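Local coordinates for ribosomal-protein-alanine acetyltransferase (Escherichia coli O157:H7, PDB 5ISV) that probably transfers the acetyl group of acetyl-CoA to the N-terminal alanine of ribosomal protein bS18, as a member of the GNAT acetyltransferase family, at residues 16-21 with 68-73; 41-46 with 86-91. All blocks are in the same frame, centred on the assembly; numbering follows the deposited sequence. Where two conformers were deposited one is given.

Contact 1: 16-21 with 68-73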
ATOM      1  N   TYR A  16      11.362  -1.414  -8.744  1.00 22.61           N
ATOM      2  CA  TYR A  16      11.065  -2.291  -9.891  1.00 24.35           C
ATOM      3  C   TYR A  16      11.679  -3.702  -9.779  1.00 24.15           C
ATOM      4  O   TYR A  16      11.050  -4.705 -10.077  1.00 26.00           O
ATOM      5  CB  TYR A  16      11.496  -1.601 -11.219  1.00 26.54           C
ATOM      6  CG  TYR A  16      11.329  -2.468 -12.443  1.00 30.27           C
ATOM      7  CD1 TYR A  16      10.118  -2.514 -13.083  1.00 33.01           C
ATOM      8  CD2 TYR A  16      12.383  -3.261 -12.957  1.00 32.37           C
ATOM      9  CE1 TYR A  16       9.920  -3.294 -14.209  1.00 34.69           C
ATOM     10  CE2 TYR A  16      12.198  -4.064 -14.088  1.00 35.37           C
ATOM     11  CZ  TYR A  16      10.949  -4.078 -14.717  1.00 34.34           C
ATOM     12  OH  TYR A  16      10.725  -4.853 -15.844  1.00 34.84           O
ATOM     13  N   HIS A  17      12.935  -3.764  -9.317  1.00 24.38           N
ATOM     14  CA  HIS A  17      13.629  -5.029  -9.099  1.00 25.45           C
ATOM     15  C   HIS A  17      12.871  -5.914  -8.064  1.00 23.17           C
ATOM     16  O   HIS A  17      12.689  -7.106  -8.268  1.00 24.45           O
ATOM     17  CB  HIS A  17      15.099  -4.709  -8.682  1.00 27.00           C
ATOM     18  CG  HIS A  17      15.956  -5.911  -8.376  1.00 29.70           C
ATOM     19  ND1 HIS A  17      16.467  -6.736  -9.352  1.00 31.50           N
ATOM     20  CD2 HIS A  17      16.374  -6.426  -7.193  1.00 34.68           C
ATOM     21  CE1 HIS A  17      17.206  -7.679  -8.792  1.00 33.14           C
ATOM     22  NE2 HIS A  17      17.149  -7.525  -7.480  1.00 33.55           N
ATOM     23  N   ILE A  18      12.394  -5.306  -6.987  1.00 22.55           N
ATOM     24  CA  ILE A  18      11.546  -6.019  -6.010  1.00 21.98           C
ATOM     25  C   ILE A  18      10.245  -6.531  -6.640  1.00 23.49           C
ATOM     26  O   ILE A  18       9.861  -7.671  -6.470  1.00 23.83           O
ATOM     27  CB  ILE A  18      11.272  -5.128  -4.784  1.00 21.32           C
ATOM     28  CG1 ILE A  18      12.585  -4.928  -3.996  1.00 21.97           C
ATOM     29  CG2 ILE A  18      10.200  -5.719  -3.883  1.00 20.80           C
ATOM     30  CD1 ILE A  18      12.520  -3.978  -2.843  1.00 22.63           C
ATOM     31  N   GLU A  19       9.610  -5.652  -7.389  1.00 22.04           N
ATOM     32  CA  GLU A  19       8.355  -6.010  -8.046  1.00 23.10           C
ATOM     33  C   GLU A  19       8.498  -7.280  -8.953  1.00 23.92           C
ATOM     34  O   GLU A  19       7.616  -8.160  -8.913  1.00 25.92           O
ATOM     35  CB  GLU A  19       7.890  -4.797  -8.833  1.00 22.89           C
ATOM     36  CG  GLU A  19       6.609  -5.004  -9.632  1.00 23.48           C
ATOM     37  CD  GLU A  19       5.352  -4.907  -8.796  1.00 25.87           C
ATOM     38  OE1 GLU A  19       5.424  -4.528  -7.627  1.00 25.47           O
ATOM     39  OE2 GLU A  19       4.262  -5.225  -9.319  1.00 31.83           O
ATOM     40  N   GLN A  20       9.604  -7.393  -9.708  1.00 27.46           N
ATOM     41  CA  GLN A  20       9.878  -8.595 -10.533  1.00 26.49           C
ATOM     42  C   GLN A  20      10.044  -9.884  -9.759  1.00 27.82           C
ATOM     43  O   GLN A  20       9.711 -10.973 -10.227  1.00 29.00           O
ATOM     44  CB  GLN A  20      11.170  -8.407 -11.351  1.00 26.89           C
ATOM     45  CG  GLN A  20      11.202  -7.224 -12.267  1.00 28.50           C
ATOM     46  CD  GLN A  20       9.875  -6.936 -12.933  1.00 30.29           C
ATOM     47  OE1 GLN A  20       9.334  -7.761 -13.690  1.00 32.58           O
ATOM     48  NE2 GLN A  20       9.309  -5.779 -12.606  1.00 32.84           N
ATOM     49  N   ARG A  21      10.607  -9.751  -8.576  1.00 26.07           N
ATOM     50  CA  ARG A  21      10.881 -10.878  -7.732  1.00 27.98           C
ATOM     51  C   ARG A  21       9.644 -11.247  -6.938  1.00 27.92           C
ATOM     52  O   ARG A  21       9.420 -12.421  -6.696  1.00 31.48           O
ATOM     53  CB  ARG A  21      12.074 -10.516  -6.833  1.00 27.64           C
ATOM     54  CG  ARG A  21      13.395 -10.395  -7.597  1.00 27.11           C
ATOM     55  CD  ARG A  21      14.488  -9.710  -6.773  1.00 27.39           C
ATOM     56  NE  ARG A  21      14.582 -10.284  -5.448  1.00 27.34           N
ATOM     57  CZ  ARG A  21      15.177 -11.436  -5.147  1.00 28.62           C
ATOM     58  NH1 ARG A  21      15.736 -12.182  -6.090  1.00 31.01           N
ATOM     59  NH2 ARG A  21      15.165 -11.841  -3.878  1.00 31.75           N
ATOM     60  N   ASN A  68       0.121   0.035  -4.738  1.00 15.74           N
ATOM     61  CA  ASN A  68       0.933  -1.156  -4.788  1.00 16.05           C
ATOM     62  C   ASN A  68       1.779  -1.224  -3.521  1.00 15.66           C
ATOM     63  O   ASN A  68       2.155  -0.211  -3.006  1.00 17.42           O
ATOM     64  CB  ASN A  68       1.867  -1.105  -6.002  1.00 16.63           C
ATOM     65  CG  ASN A  68       2.438  -2.468  -6.370  1.00 18.51           C
ATOM     66  OD1 ASN A  68       2.062  -3.489  -5.823  1.00 19.23           O
ATOM     67  ND2 ASN A  68       3.378  -2.474  -7.300  1.00 23.77           N
ATOM     68  N   ILE A  69       2.013  -2.462  -3.094  1.00 15.55           N
ATOM     69  CA  ILE A  69       2.973  -2.714  -2.000  1.00 14.98           C
ATOM     70  C   ILE A  69       3.593  -4.043  -2.317  1.00 16.89           C
ATOM     71  O   ILE A  69       2.967  -4.929  -2.842  1.00 17.77           O
ATOM     72  CB  ILE A  69       2.260  -2.709  -0.629  1.00 15.67           C
ATOM     73  CG1 ILE A  69       3.259  -2.836   0.555  1.00 16.16           C
ATOM     74  CG2 ILE A  69       1.161  -3.785  -0.573  1.00 16.36           C
ATOM     75  CD1 ILE A  69       2.653  -2.517   1.916  1.00 19.31           C
ATOM     76  N   ALA A  70       4.896  -4.171  -1.984  1.00 16.16           N
ATOM     77  CA  ALA A  70       5.616  -5.441  -2.180  1.00 16.45           C
ATOM     78  C   ALA A  70       6.721  -5.552  -1.168  1.00 17.56           C
ATOM     79  O   ALA A  70       7.308  -4.552  -0.748  1.00 18.49           O
ATOM     80  CB  ALA A  70       6.213  -5.587  -3.586  1.00 17.72           C
ATOM     81  N   VAL A  71       6.962  -6.802  -0.801  0.50 16.96           N
ATOM     82  CA  VAL A  71       8.151  -7.169   0.010  0.50 17.56           C
ATOM     83  C   VAL A  71       8.982  -8.154  -0.796  0.50 18.40           C
ATOM     84  O   VAL A  71       8.463  -9.131  -1.324  0.50 19.80           O
ATOM     85  CB  VAL A  71       7.764  -7.752   1.393  0.50 18.15           C
ATOM     86  CG1 VAL A  71       8.996  -8.287   2.123  0.50 17.76           C
ATOM     87  CG2 VAL A  71       7.125  -6.691   2.280  0.50 19.66           C
ATOM     88  N   ASP A  72      10.294  -7.911  -0.854  1.00 19.29           N
ATOM     89  CA  ASP A  72      11.179  -8.794  -1.579  1.00 21.41           C
ATOM     90  C   ASP A  72      11.112 -10.209  -0.972  1.00 21.49           C
ATOM     91  O   ASP A  72      11.063 -10.331   0.251  1.00 23.49           O
ATOM     92  CB  ASP A  72      12.603  -8.249  -1.506  1.00 23.61           C
ATOM     93  CG  ASP A  72      13.547  -9.036  -2.331  1.00 27.08           C
ATOM     94  OD1 ASP A  72      13.949 -10.153  -1.925  1.00 27.49           O
ATOM     95  OD2 ASP A  72      13.816  -8.562  -3.451  1.00 33.95           O
ATOM     96  N   PRO A  73      11.043 -11.265  -1.803  1.00 22.25           N
ATOM     97  CA  PRO A  73      10.849 -12.611  -1.216  1.00 25.81           C
ATOM     98  C   PRO A  73      11.925 -13.096  -0.229  1.00 28.47           C
ATOM     99  O   PRO A  73      11.630 -13.976   0.580  1.00 30.44           O
ATOM    100  CB  PRO A  73      10.773 -13.555  -2.429  1.00 31.08           C
ATOM    101  CG  PRO A  73      11.206 -12.753  -3.607  1.00 29.91           C
ATOM    102  CD  PRO A  73      11.010 -11.300  -3.279  1.00 25.86           C
TER
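Arg21 bends at its third torsion (chi3 49°) and swings its guanidinium back to meet Asp72, whose CG, anti to the backbone N (chi1 -175°), places OD1 and OD2 beside Arg21 NH2 and NE. This is the GNAT fold, where helix 12-22 packs on one side of the central sheet against strand 63-71, the strand that carries the predicted acetyl-CoA-binding residues Ile69, Ala70 and Val71. The Arg21–Asp72 salt bridge is side-on. Arg21 NE donates to Asp72 OD2 at 2.7 Å. Arg21 NH2 runs almost straight to the syn lone pair of Asp72 OD1, 2.9 Å away. The two flat groups are nearly coplanar, so the pair of bonds fixes the rotation of both. OD1 also accepts from the backbone N of Asp74, which ties the carboxylate to the turn after the strand.

Between the polar ends, Ile18 uses its CG2 branch to touch Ala70 CB at 4.0 Å and the backbone N of Asp72 at 3.7 Å. Pro73 lies against Arg21, its CD 3.8 Å from Arg21 CB, while its CG sits over a face of the guanidinium. At the other end, the carboxylate of buried Glu19 takes three hydrogen bonds: OE2 from His23 ND1 and the backbone N of Trp27, OE1 from Asn68. The amide and carboxylate planes stand 79° apart, and Asn68 ND2 comes down on Glu19 OE1 from above the carboxylate plane, 2.9 Å away.

Contact 2: 41-46 with 86-91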
ATOM      1  N   LEU A  41       2.589   9.783  -1.819  1.00 18.91           N
ATOM      2  CA  LEU A  41       3.312   9.650  -0.535  1.00 18.84           C
ATOM      3  C   LEU A  41       3.861   8.249  -0.505  1.00 18.39           C
ATOM      4  O   LEU A  41       3.290   7.369   0.135  1.00 19.78           O
ATOM      5  CB  LEU A  41       2.352   9.926   0.636  1.00 20.48           C
ATOM      6  CG  LEU A  41       2.984  10.101   2.029  1.00 22.32           C
ATOM      7  CD1 LEU A  41       3.849  11.339   2.073  1.00 26.53           C
ATOM      8  CD2 LEU A  41       1.928  10.169   3.117  1.00 22.25           C
ATOM      9  N   ASN A  42       4.989   8.070  -1.211  1.00 17.99           N
ATOM     10  CA  ASN A  42       5.566   6.750  -1.422  1.00 17.79           C
ATOM     11  C   ASN A  42       6.703   6.521  -0.410  1.00 18.21           C
ATOM     12  O   ASN A  42       7.480   7.419  -0.140  1.00 20.84           O
ATOM     13  CB  ASN A  42       6.151   6.685  -2.844  1.00 17.65           C
ATOM     14  CG  ASN A  42       5.057   6.760  -3.908  1.00 17.52           C
ATOM     15  OD1 ASN A  42       3.897   6.519  -3.599  1.00 18.02           O
ATOM     16  ND2 ASN A  42       5.412   7.058  -5.139  1.00 19.10           N
ATOM     17  N   PHE A  43       6.800   5.293   0.052  1.00 16.31           N
ATOM     18  CA  PHE A  43       7.791   4.906   1.118  1.00 17.09           C
ATOM     19  C   PHE A  43       8.527   3.649   0.708  1.00 17.37           C
ATOM     20  O   PHE A  43       8.021   2.790  -0.012  1.00 18.11           O
ATOM     21  CB  PHE A  43       7.068   4.663   2.461  1.00 16.74           C
ATOM     22  CG  PHE A  43       6.516   5.910   3.087  1.00 19.72           C
ATOM     23  CD1 PHE A  43       7.371   6.911   3.575  1.00 21.69           C
ATOM     24  CD2 PHE A  43       5.124   6.108   3.166  1.00 20.18           C
ATOM     25  CE1 PHE A  43       6.888   8.058   4.144  1.00 23.89           C
ATOM     26  CE2 PHE A  43       4.634   7.268   3.717  1.00 22.53           C
ATOM     27  CZ  PHE A  43       5.494   8.243   4.195  1.00 23.29           C
ATOM     28  N   GLN A  44       9.749   3.517   1.282  1.00 18.90           N
ATOM     29  CA  GLN A  44      10.568   2.315   1.118  1.00 20.05           C
ATOM     30  C   GLN A  44      11.079   1.908   2.497  1.00 20.28           C
ATOM     31  O   GLN A  44      11.157   2.752   3.396  1.00 20.86           O
ATOM     32  CB  GLN A  44      11.753   2.610   0.207  1.00 22.96           C
ATOM     33  CG  GLN A  44      12.675   3.727   0.731  1.00 26.69           C
ATOM     34  CD  GLN A  44      13.966   3.866  -0.038  1.00 30.49           C
ATOM     35  OE1 GLN A  44      14.623   2.879  -0.325  1.00 33.19           O
ATOM     36  NE2 GLN A  44      14.325   5.089  -0.393  1.00 32.68           N
ATOM     37  N   LEU A  45      11.269   0.606   2.645  1.00 18.44           N
ATOM     38  CA  LEU A  45      11.914   0.073   3.873  1.00 18.75           C
ATOM     39  C   LEU A  45      13.190  -0.601   3.417  1.00 19.44           C
ATOM     40  O   LEU A  45      13.207  -1.427   2.511  1.00 20.37           O
ATOM     41  CB  LEU A  45      10.979  -0.922   4.554  1.00 18.34           C
ATOM     42  CG  LEU A  45      11.466  -1.458   5.903  1.00 19.85           C
ATOM     43  CD1 LEU A  45      10.323  -1.832   6.812  1.00 20.71           C
ATOM     44  CD2 LEU A  45      12.422  -2.647   5.755  1.00 21.77           C
ATOM     45  N   THR A  46      14.302  -0.229   4.054  1.00 20.21           N
ATOM     46  CA  THR A  46      15.607  -0.783   3.714  1.00 21.62           C
ATOM     47  C   THR A  46      16.060  -1.606   4.939  1.00 22.53           C
ATOM     48  O   THR A  46      15.853  -1.201   6.081  1.00 25.38           O
ATOM     49  CB  THR A  46      16.601   0.328   3.410  1.00 25.88           C
ATOM     50  OG1 THR A  46      16.726   1.168   4.549  1.00 36.45           O
ATOM     51  CG2 THR A  46      16.277   1.146   2.229  1.00 26.51           C
ATOM     52  N   GLU A  86       2.124   0.401   8.850  1.00 22.64           N
ATOM     53  CA  GLU A  86       1.964   1.173  10.064  1.00 24.25           C
ATOM     54  C   GLU A  86       2.555   2.594   9.957  1.00 23.01           C
ATOM     55  O   GLU A  86       1.940   3.577  10.410  1.00 25.75           O
ATOM     56  CB  GLU A  86       2.517   0.359  11.278  1.00 25.89           C
ATOM     57  CG  GLU A  86       1.647  -0.891  11.600  1.00 31.75           C
ATOM     58  CD  GLU A  86       2.226  -1.947  12.567  1.00 40.68           C
ATOM     59  OE1 GLU A  86       3.463  -2.004  12.783  1.00 43.25           O
ATOM     60  OE2 GLU A  86       1.425  -2.771  13.102  1.00 44.72           O
ATOM     61  N   HIS A  87       3.725   2.682   9.322  1.00 21.35           N
ATOM     62  CA  HIS A  87       4.382   3.958   9.067  1.00 22.29           C
ATOM     63  C   HIS A  87       3.462   4.845   8.189  1.00 20.91           C
ATOM     64  O   HIS A  87       3.230   6.023   8.503  1.00 23.20           O
ATOM     65  CB  HIS A  87       5.763   3.743   8.402  1.00 22.42           C
ATOM     66  CG  HIS A  87       6.512   5.008   8.215  1.00 24.98           C
ATOM     67  ND1 HIS A  87       7.359   5.517   9.176  1.00 29.47           N
ATOM     68  CD2 HIS A  87       6.524   5.895   7.191  1.00 27.71           C
ATOM     69  CE1 HIS A  87       7.856   6.667   8.756  1.00 28.82           C
ATOM     70  NE2 HIS A  87       7.376   6.912   7.549  1.00 29.54           N
ATOM     71  N   LEU A  88       3.016   4.285   7.055  1.00 20.61           N
ATOM     72  CA  LEU A  88       2.086   4.990   6.151  1.00 19.38           C
ATOM     73  C   LEU A  88       0.845   5.490   6.879  1.00 18.85           C
ATOM     74  O   LEU A  88       0.514   6.664   6.792  1.00 21.07           O
ATOM     75  CB  LEU A  88       1.748   4.066   4.992  1.00 19.57           C
ATOM     76  CG  LEU A  88       0.627   4.570   4.074  1.00 18.85           C
ATOM     77  CD1 LEU A  88       1.066   5.873   3.394  1.00 18.43           C
ATOM     78  CD2 LEU A  88       0.300   3.489   3.069  1.00 20.22           C
ATOM     79  N   ILE A  89       0.219   4.604   7.618  1.00 20.26           N
ATOM     80  CA  ILE A  89      -0.989   4.934   8.374  1.00 20.30           C
ATOM     81  C   ILE A  89      -0.726   6.076   9.359  1.00 21.39           C
ATOM     82  O   ILE A  89      -1.497   7.048   9.431  1.00 23.97           O
ATOM     83  CB  ILE A  89      -1.608   3.712   9.041  1.00 21.43           C
ATOM     84  CG1 ILE A  89      -2.103   2.703   7.972  1.00 22.36           C
ATOM     85  CG2 ILE A  89      -2.694   4.118  10.055  1.00 24.05           C
ATOM     86  CD1 ILE A  89      -2.391   1.284   8.413  1.00 22.21           C
ATOM     87  N   ASP A  90       0.378   5.964  10.120  1.00 22.33           N
ATOM     88  CA  ASP A  90       0.743   7.019  11.032  1.00 24.00           C
ATOM     89  C   ASP A  90       0.959   8.394  10.360  1.00 22.96           C
ATOM     90  O   ASP A  90       0.488   9.428  10.854  1.00 25.29           O
ATOM     91  CB  ASP A  90       1.975   6.634  11.883  1.00 27.87           C
ATOM     92  CG  ASP A  90       2.019   7.409  13.158  1.00 35.90           C
ATOM     93  OD1 ASP A  90       1.031   7.314  13.922  1.00 41.92           O
ATOM     94  OD2 ASP A  90       3.001   8.141  13.381  1.00 46.81           O
ATOM     95  N   GLU A  91       1.678   8.394   9.242  0.50 22.81           N
ATOM     96  CA  GLU A  91       1.917   9.619   8.509  0.50 23.72           C
ATOM     97  C   GLU A  91       0.601  10.195   7.964  0.50 21.92           C
ATOM     98  O   GLU A  91       0.353  11.392   8.080  0.50 23.91           O
ATOM     99  CB  GLU A  91       2.868   9.384   7.351  0.50 25.62           C
ATOM    100  CG  GLU A  91       3.246  10.681   6.673  0.50 29.78           C
ATOM    101  CD  GLU A  91       3.720  11.753   7.643  0.50 32.06           C
ATOM    102  OE1 GLU A  91       4.634  11.486   8.468  0.50 37.12           O
ATOM    103  OE2 GLU A  91       3.189  12.878   7.556  0.50 33.26           O
TER
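His87 stands edge-on over Phe43 in a T-shaped pair: the centroids are 4.8 Å apart and the planes are inclined at 80°. The imidazole points its CD2–NE2 edge down at the phenyl face, with CD2 above the middle of the ring and NE2 3.6 Å from Phe43 CE1. At the phenyl rim, Leu88 CD1 lies in the ring plane, 3.8 Å from Phe43 CE2, and Glu91 CG approaches CZ at 4.1 Å. The aromatic ring is thus met on one face and along part of its edge by three residues from a little over one turn of helix. Leu41 adds its CD2 methyl, which meets the aliphatic part of Glu91 at CG, 3.8 Å off, and lies more loosely against Leu88 CD1.

Here helix 80-94 of the GNAT fold packs on one face of the sheet, its segment 86-91 running at 141°, roughly antiparallel, to strand 43-46.

Torsions set this up on the helix side. His87 has CG anti to the backbone N (chi1 -176°), which carries the imidazole out from the helix and over the phenyl ring. In Glu91 the first torsion likewise places CG against Leu41 and Phe43; in the conformer given, a bend at chi2 then turns the carboxylate to Arg95, whose NE forms a salt bridge with OE2.

Further out, Phe43 is backbone-bonded to Ala55 of the neighbouring strand 50-60 and also touches Leu84, one turn earlier on the helix. Leu41 is backbone-bonded to Thr57 and packs on Val59 of that same strand. Ile4 of strand 2-6 flanks His87, and Thr57 packs on Leu88.

Overall arrangement
Both contacts pack a helix on the same mixed sheet, but the helices differ: 12-22 in contact 1 and 80-94 in contact 2. Strand 63-71 leads into helix 80-94, so the element used by contact 1 is followed along the chain by the one used by contact 2. Contact 1 is mostly buried, yet its chemistry is polar, with a salt bridge at one end of a small apolar patch and a carboxylate–amide bond at the other. Contact 2 is only partly buried and is held by aromatic and aliphatic packing, its charged group turned to a partner outside. The centres of contacts 1 and 2 are about 15 Å apart, and the two contacts do not touch.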